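Local coordinates for protein protelomerase (Agrobacterium tumefaciens, PDB 4F43) that probably cuts replicated telomere DNA and rejoins the strands as covalently closed hairpin ends, which it also protects, at residues L264-A269 / Y304-L309. The protein carries 1 engineered substitution. Sequence-based numbering, arbitrary orientation.
Sequences LRHLYA and YMTYTL. With nucleotides of chain B.
The His266 ring has the backbone of Tyr304 over one face: Tyr304 CA lies 4.2 Å from the imidazole centroid, 11° off the ring normal, in a CH-pi contact. At the imidazole edge, near its plane, sits a phosphate oxygen of the bound DNA, with His266 NE2 3.4 Å from OP1 of DA13 of chain B. The methyl CG2 of Thr306 reaches ND1 of the same ring obliquely, at 3.3 Å, and also lies over the centre of one face of the Tyr307 ring. The His266 and Tyr304 rings meet neither stacked nor edge-to-face; their planes are 72° apart, and CD2 of His266 comes to 3.4 Å from CD1 of Tyr304. CB of His266 already points at the 304-309 segment, and with CG anti to the carbonyl carbon (chi1 -67°) the ring goes on beside Tyr304. Its CB meets CE2 of Tyr307 obliquely, and the Tyr307 ring presents its edge to the backbone N of Leu267, while Glu257 takes the Tyr307 hydroxyl. Farther along, CD1 of Leu267 meets CD2 of Leu309.

Arg265 runs extended from CG to NE, bringing its guanidinium edge toward the Tyr304 hydroxyl, with NE to OH at 3.8 Å. Its NH2 donates to a water 3.0 Å away, which also lies suspiciously close to that OH, and NH1 bonds to the carbonyl of Gly152.

Helix 263-276 thus packs against the segment that carries Tyr304 to the DNA. The Tyr304 hydroxyl also bonds Tyr262 and lies 2.9 Å from O3' of DA13 of chain B, within hydrogen-bonding distance, though that one proton has another possible acceptor. Telomere resolvases cut DNA by forming a 3'-phosphotyrosyl intermediate, which a 5'-hydroxyl then attacks to close the hairpin, so this geometry is consistent with Tyr304 being the nucleophile, seen beside the 3' oxygen of a hairpin product, with Arg265 and His266 lining the site.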
loop_
_atom_site.group_PDB
_atom_site.type_symbol
_atom_site.label_atom_id
_atom_site.label_comp_id
_atom_site.label_asym_id
_atom_site.label_seq_id
_atom_site.Cartn_x
_atom_site.Cartn_y
_atom_site.Cartn_z
ATOM N N LEU A 264 11.690 -1.597 -1.157
ATOM C CA LEU A 264 12.401 -1.419 0.103
ATOM C C LEU A 264 11.750 -2.223 1.225
ATOM O O LEU A 264 12.407 -2.596 2.192
ATOM C CB LEU A 264 12.447 0.063 0.479
ATOM C CG LEU A 264 13.133 0.996 -0.520
ATOM C CD1 LEU A 264 13.014 2.444 -0.072
ATOM C CD2 LEU A 264 14.591 0.606 -0.694
ATOM N N ARG A 265 10.454 -2.479 1.086
ATOM C CA ARG A 265 9.710 -3.272 2.058
ATOM C C ARG A 265 10.068 -4.749 1.906
ATOM O O ARG A 265 10.278 -5.460 2.895
ATOM C CB ARG A 265 8.206 -3.054 1.869
ATOM C CG ARG A 265 7.331 -3.601 2.983
ATOM C CD ARG A 265 5.990 -2.878 3.004
ATOM N NE ARG A 265 4.963 -3.612 3.737
ATOM C CZ ARG A 265 4.740 -3.492 5.043
ATOM N NH1 ARG A 265 5.477 -2.666 5.772
ATOM N NH2 ARG A 265 3.778 -4.203 5.617
ATOM N N HIS A 266 10.142 -5.198 0.656
ATOM C CA HIS A 266 10.582 -6.551 0.340
ATOM C C HIS A 266 11.996 -6.787 0.863
ATOM O O HIS A 266 12.261 -7.774 1.556
ATOM C CB HIS A 266 10.556 -6.779 -1.174
ATOM C CG HIS A 266 9.181 -6.785 -1.766
ATOM N ND1 HIS A 266 8.930 -7.212 -3.052
ATOM C CD2 HIS A 266 7.984 -6.419 -1.251
ATOM C CE1 HIS A 266 7.637 -7.110 -3.303
ATOM N NE2 HIS A 266 7.040 -6.631 -2.227
ATOM N N LEU A 267 12.897 -5.869 0.523
ATOM C CA LEU A 267 14.285 -5.953 0.960
ATOM C C LEU A 267 14.382 -5.914 2.483
ATOM O O LEU A 267 15.214 -6.598 3.080
ATOM C CB LEU A 267 15.109 -4.820 0.347
ATOM C CG LEU A 267 16.610 -4.846 0.637
ATOM C CD1 LEU A 267 17.227 -6.148 0.149
ATOM C CD2 LEU A 267 17.301 -3.648 0.002
ATOM N N TYR A 268 13.526 -5.109 3.104
ATOM C CA TYR A 268 13.437 -5.051 4.557
ATOM C C TYR A 268 13.096 -6.426 5.123
ATOM O O TYR A 268 13.742 -6.902 6.064
ATOM C CB TYR A 268 12.386 -4.020 4.975
ATOM C CG TYR A 268 11.966 -4.097 6.423
ATOM C CD1 TYR A 268 12.822 -3.693 7.439
ATOM C CD2 TYR A 268 10.704 -4.558 6.773
ATOM C CE1 TYR A 268 12.435 -3.758 8.763
ATOM C CE2 TYR A 268 10.309 -4.621 8.091
ATOM C CZ TYR A 268 11.177 -4.225 9.082
ATOM O OH TYR A 268 10.781 -4.292 10.397
ATOM N N ALA A 269 12.088 -7.062 4.531
ATOM C CA ALA A 269 11.686 -8.409 4.928
ATOM C C ALA A 269 12.840 -9.402 4.813
ATOM O O ALA A 269 13.189 -10.087 5.782
ATOM C CB ALA A 269 10.500 -8.872 4.101
ATOM N N TYR A 304 5.868 -11.207 -0.917
ATOM C CA TYR A 304 7.015 -10.419 -0.466
ATOM C C TYR A 304 8.347 -11.126 -0.691
ATOM O O TYR A 304 9.402 -10.606 -0.327
ATOM C CB TYR A 304 6.864 -10.044 1.010
ATOM C CG TYR A 304 5.786 -9.021 1.272
ATOM C CD1 TYR A 304 6.070 -7.663 1.235
ATOM C CD2 TYR A 304 4.483 -9.412 1.555
ATOM C CE1 TYR A 304 5.088 -6.721 1.470
ATOM C CE2 TYR A 304 3.493 -8.479 1.794
ATOM C CZ TYR A 304 3.800 -7.134 1.750
ATOM O OH TYR A 304 2.814 -6.203 1.987
ATOM N N MET A 305 8.298 -12.310 -1.290
ATOM C CA MET A 305 9.509 -13.086 -1.527
ATOM C C MET A 305 9.860 -13.110 -3.013
ATOM O O MET A 305 9.385 -13.958 -3.765
ATOM C CB MET A 305 9.344 -14.505 -0.979
ATOM C CG MET A 305 8.585 -14.557 0.338
ATOM S SD MET A 305 8.905 -16.032 1.321
ATOM C CE MET A 305 8.435 -17.327 0.182
ATOM N N THR A 306 10.695 -12.162 -3.424
ATOM C CA THR A 306 11.074 -12.021 -4.825
ATOM C C THR A 306 12.569 -11.757 -4.989
ATOM O O THR A 306 13.100 -11.814 -6.099
ATOM C CB THR A 306 10.302 -10.877 -5.495
ATOM O OG1 THR A 306 10.808 -10.667 -6.818
ATOM C CG2 THR A 306 10.462 -9.598 -4.693
ATOM N N TYR A 307 13.243 -11.461 -3.882
ATOM C CA TYR A 307 14.676 -11.192 -3.905
ATOM C C TYR A 307 15.465 -12.343 -3.295
ATOM O O TYR A 307 14.932 -13.131 -2.517
ATOM C CB TYR A 307 14.997 -9.908 -3.137
ATOM C CG TYR A 307 14.439 -8.649 -3.754
ATOM C CD1 TYR A 307 14.343 -8.506 -5.134
ATOM C CD2 TYR A 307 14.009 -7.599 -2.954
ATOM C CE1 TYR A 307 13.832 -7.350 -5.697
ATOM C CE2 TYR A 307 13.497 -6.443 -3.506
ATOM C CZ TYR A 307 13.411 -6.322 -4.878
ATOM O OH TYR A 307 12.902 -5.171 -5.434
ATOM N N THR A 308 16.740 -12.435 -3.657
ATOM C CA THR A 308 17.646 -13.379 -3.016
ATOM C C THR A 308 18.968 -12.697 -2.671
ATOM O O THR A 308 19.574 -12.019 -3.503
ATOM C CB THR A 308 17.882 -14.651 -3.869
ATOM O OG1 THR A 308 18.822 -15.506 -3.206
ATOM C CG2 THR A 308 18.406 -14.301 -5.256
ATOM N N LEU A 309 19.399 -12.863 -1.425
ATOM C CA LEU A 309 20.611 -12.211 -0.947
ATOM C C LEU A 309 21.871 -12.870 -1.499
ATOM O O LEU A 309 21.944 -14.096 -1.591
ATOM C CB LEU A 309 20.636 -12.170 0.585
ATOM C CG LEU A 309 19.590 -11.256 1.227
ATOM C CD1 LEU A 309 19.871 -11.077 2.709
ATOM C CD2 LEU A 309 19.537 -9.910 0.521
ATOM P P DA B 13 3.238 -6.612 -4.679
ATOM O OP1 DA B 13 4.459 -5.894 -4.248
ATOM O OP2 DA B 13 3.349 -7.934 -5.329
ATOM O "O5'" DA B 13 2.273 -6.768 -3.415
ATOM C "C5'" DA B 13 1.806 -5.610 -2.736
ATOM C "C4'" DA B 13 0.887 -5.997 -1.593
ATOM O "O4'" DA B 13 -0.492 -5.890 -2.028
ATOM C "C3'" DA B 13 1.056 -7.425 -1.087
ATOM O "O3'" DA B 13 0.857 -7.460 0.319
ATOM C "C2'" DA B 13 -0.046 -8.180 -1.821
ATOM C "C1'" DA B 13 -1.147 -7.127 -1.832
ATOM N N9 DA B 13 -2.129 -7.293 -2.897
ATOM C C8 DA B 13 -1.964 -7.917 -4.101
ATOM N N7 DA B 13 -3.040 -7.903 -4.853
ATOM C C5 DA B 13 -3.974 -7.222 -4.089
ATOM C C6 DA B 13 -5.319 -6.865 -4.313
ATOM N N6 DA B 13 -6.002 -7.156 -5.426
ATOM N N1 DA B 13 -5.948 -6.186 -3.334
ATOM C C2 DA B 13 -5.287 -5.886 -2.212
ATOM N N3 DA B 13 -4.027 -6.166 -1.890
ATOM C C4 DA B 13 -3.425 -6.840 -2.880
HETATM O O HOH W 1 1.912 -6.126 4.331
#